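Local structure of CobC (Shigella flexneri 2a, 6NRU) at residues Leu159-Ile164 with Ala168-His173. The protein removes the phosphate from adenosylcobalamin 5'-phosphate and alpha-ribazole 5'-phosphate, the former reaction yielding vitamin B12. Residues are numbered along the deposited sequence; the frame is centred on the assembly and turned at random.
Sequences LIARLI and AESMWH. With EDO (1,2-ethanediol), chain Q.
Apolar packing centres on the methyl of Ala161, which points from the helix into the turn at Ser170 and Met171. Its CB lies 3.7 Å from CA of Met171 and 3.9 Å from the carbonyl O of Ser170, so it meets backbone more closely than side chain. The approach is intimate: the CA atoms of Ala161 and Met171 are 5.1 Å apart. Met171, a selenomethionine, adds its CB at 4.3 Å from Ala161 CB and then leads its end away from 159-164; the side chain also packs on Phe124 of helix 124-136. A second van der Waals contact comes from Arg162, whose CD lies 3.9 Å from the backbone N of Ala168.

The contact packs the C-terminal end of helix 153-163 against the loop that follows it in the histidine phosphatase fold (branch 1): the helix ends, residues 164-167 turn the chain, and 168-173, with a 3-10 segment at 171-173, runs across the helix end. The side chain of Met171 lies about 7 Å from that of Glu84, the likely proton donor/acceptor.

Polar groups bond outside the interface. The Arg162 chain bends at chi2 (-56°) and again at chi3 (-70°), and its NH1 donates to the carbonyl O of Met166. NH1 also reaches O1 of a 1,2-ethanediol, probably from the crystallisation liquor, at 3.1 Å, and NH2 gives the same oxygen a weak bond. Arg162 NE makes a long, weak ion pair with Glu132. Ser170 OG bonds to the carbonyl O of Pro167, tying the turn to itself.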
loop_
_atom_site.group_PDB
_atom_site.type_symbol
_atom_site.label_atom_id
_atom_site.label_comp_id
_atom_site.label_asym_id
_atom_site.label_seq_id
_atom_site.Cartn_x
_atom_site.Cartn_y
_atom_site.Cartn_z
ATOM N N LEU A 159 3.900 -3.613 -6.009
ATOM C CA LEU A 159 4.498 -2.563 -6.825
ATOM C C LEU A 159 6.003 -2.751 -6.921
ATOM O O LEU A 159 6.581 -2.689 -8.011
ATOM C CB LEU A 159 4.160 -1.188 -6.246
ATOM C CG LEU A 159 4.688 0.011 -7.035
ATOM C CD1 LEU A 159 3.862 0.230 -8.285
ATOM C CD2 LEU A 159 4.697 1.260 -6.175
ATOM N N ILE A 160 6.655 -2.996 -5.782
ATOM C CA ILE A 160 8.093 -3.249 -5.787
ATOM C C ILE A 160 8.418 -4.432 -6.688
ATOM O O ILE A 160 9.291 -4.348 -7.557
ATOM C CB ILE A 160 8.605 -3.481 -4.354
ATOM C CG1 ILE A 160 8.393 -2.236 -3.495
ATOM C CG2 ILE A 160 10.078 -3.863 -4.374
ATOM C CD1 ILE A 160 8.731 -2.444 -2.034
ATOM N N ALA A 161 7.700 -5.545 -6.505
ATOM C CA ALA A 161 8.021 -6.770 -7.232
ATOM C C ALA A 161 7.875 -6.587 -8.737
ATOM O O ALA A 161 8.736 -7.026 -9.507
ATOM C CB ALA A 161 7.138 -7.920 -6.746
ATOM N N ARG A 162 6.796 -5.939 -9.181
ATOM C CA ARG A 162 6.589 -5.792 -10.618
ATOM C C ARG A 162 7.552 -4.780 -11.230
ATOM O O ARG A 162 7.963 -4.941 -12.387
ATOM C CB ARG A 162 5.143 -5.391 -10.905
ATOM C CG ARG A 162 4.122 -6.453 -10.544
ATOM C CD ARG A 162 4.419 -7.767 -11.245
ATOM N NE ARG A 162 4.176 -7.701 -12.684
ATOM C CZ ARG A 162 5.115 -7.864 -13.612
ATOM N NH1 ARG A 162 6.372 -8.097 -13.258
ATOM N NH2 ARG A 162 4.796 -7.789 -14.899
ATOM N N LEU A 163 7.929 -3.744 -10.475
ATOM C CA LEU A 163 8.817 -2.719 -11.015
ATOM C C LEU A 163 10.198 -3.284 -11.326
ATOM O O LEU A 163 10.811 -2.911 -12.332
ATOM C CB LEU A 163 8.929 -1.549 -10.040
ATOM C CG LEU A 163 7.788 -0.533 -10.062
ATOM C CD1 LEU A 163 7.969 0.500 -8.960
ATOM C CD2 LEU A 163 7.686 0.139 -11.422
ATOM N N ILE A 164 10.705 -4.182 -10.483
ATOM C CA ILE A 164 12.040 -4.727 -10.694
ATOM C C ILE A 164 11.952 -5.980 -11.562
ATOM O O ILE A 164 12.937 -6.711 -11.719
ATOM C CB ILE A 164 12.753 -5.001 -9.356
ATOM C CG1 ILE A 164 12.110 -6.160 -8.601
ATOM C CG2 ILE A 164 12.708 -3.773 -8.473
ATOM C CD1 ILE A 164 12.756 -6.416 -7.250
ATOM N N ALA A 168 4.033 -11.540 -10.182
ATOM C CA ALA A 168 3.199 -11.037 -9.098
ATOM C C ALA A 168 3.302 -11.904 -7.851
ATOM O O ALA A 168 3.095 -11.411 -6.737
ATOM C CB ALA A 168 1.746 -10.939 -9.559
ATOM N N GLU A 169 3.633 -13.188 -8.013
ATOM C CA GLU A 169 3.673 -14.098 -6.872
ATOM C C GLU A 169 4.770 -13.715 -5.886
ATOM O O GLU A 169 4.598 -13.852 -4.669
ATOM C CB GLU A 169 3.872 -15.534 -7.358
ATOM C CG GLU A 169 4.282 -16.510 -6.266
ATOM C CD GLU A 169 4.306 -17.951 -6.741
ATOM O OE1 GLU A 169 4.655 -18.189 -7.917
ATOM O OE2 GLU A 169 3.976 -18.848 -5.935
ATOM N N SER A 170 5.904 -13.231 -6.389
ATOM C CA SER A 170 7.050 -12.904 -5.550
ATOM C C SER A 170 6.917 -11.555 -4.849
ATOM O O SER A 170 7.931 -10.990 -4.427
ATOM C CB SER A 170 8.331 -12.934 -6.384
ATOM O OG SER A 170 8.247 -12.025 -7.463
HETATM N N MSE A 171 5.703 -11.031 -4.713
HETATM C CA MSE A 171 5.479 -9.801 -3.965
HETATM C C MSE A 171 5.792 -10.007 -2.493
HETATM O O MSE A 171 6.051 -9.052 -1.765
HETATM C CB MSE A 171 4.036 -9.330 -4.120
HETATM C CG MSE A 171 3.018 -10.371 -3.702
HETATM SE SE MSE A 171 1.190 -9.737 -3.872
HETATM C CE MSE A 171 1.020 -8.756 -2.193
ATOM N N TRP A 172 5.765 -11.265 -2.061
ATOM C CA TRP A 172 5.928 -11.605 -0.656
ATOM C C TRP A 172 7.382 -11.652 -0.212
ATOM O O TRP A 172 7.642 -11.950 0.960
ATOM C CB TRP A 172 5.248 -12.943 -0.369
ATOM C CG TRP A 172 3.801 -12.919 -0.721
ATOM C CD1 TRP A 172 3.207 -13.522 -1.789
ATOM C CD2 TRP A 172 2.759 -12.235 -0.013
ATOM N NE1 TRP A 172 1.857 -13.265 -1.786
ATOM C CE2 TRP A 172 1.558 -12.477 -0.706
ATOM C CE3 TRP A 172 2.726 -11.446 1.140
ATOM C CZ2 TRP A 172 0.336 -11.960 -0.282
ATOM C CZ3 TRP A 172 1.513 -10.933 1.558
ATOM C CH2 TRP A 172 0.335 -11.192 0.849
ATOM N N HIS A 173 8.329 -11.375 -1.108
ATOM C CA HIS A 173 9.716 -11.195 -0.706
ATOM C C HIS A 173 9.982 -9.807 -0.137
ATOM O O HIS A 173 11.071 -9.574 0.398
ATOM C CB HIS A 173 10.654 -11.445 -1.891
ATOM C CG HIS A 173 10.710 -12.873 -2.337
ATOM N ND1 HIS A 173 11.116 -13.899 -1.509
ATOM C CD2 HIS A 173 10.430 -13.445 -3.532
ATOM C CE1 HIS A 173 11.074 -15.040 -2.173
ATOM N NE2 HIS A 173 10.661 -14.793 -3.403
HETATM C C1 EDO Q . 8.074 -7.743 -17.062
HETATM O O1 EDO Q . 7.832 -7.052 -15.831
HETATM C C2 EDO Q . 6.793 -8.419 -17.543
HETATM O O2 EDO Q . 6.505 -9.555 -16.717
#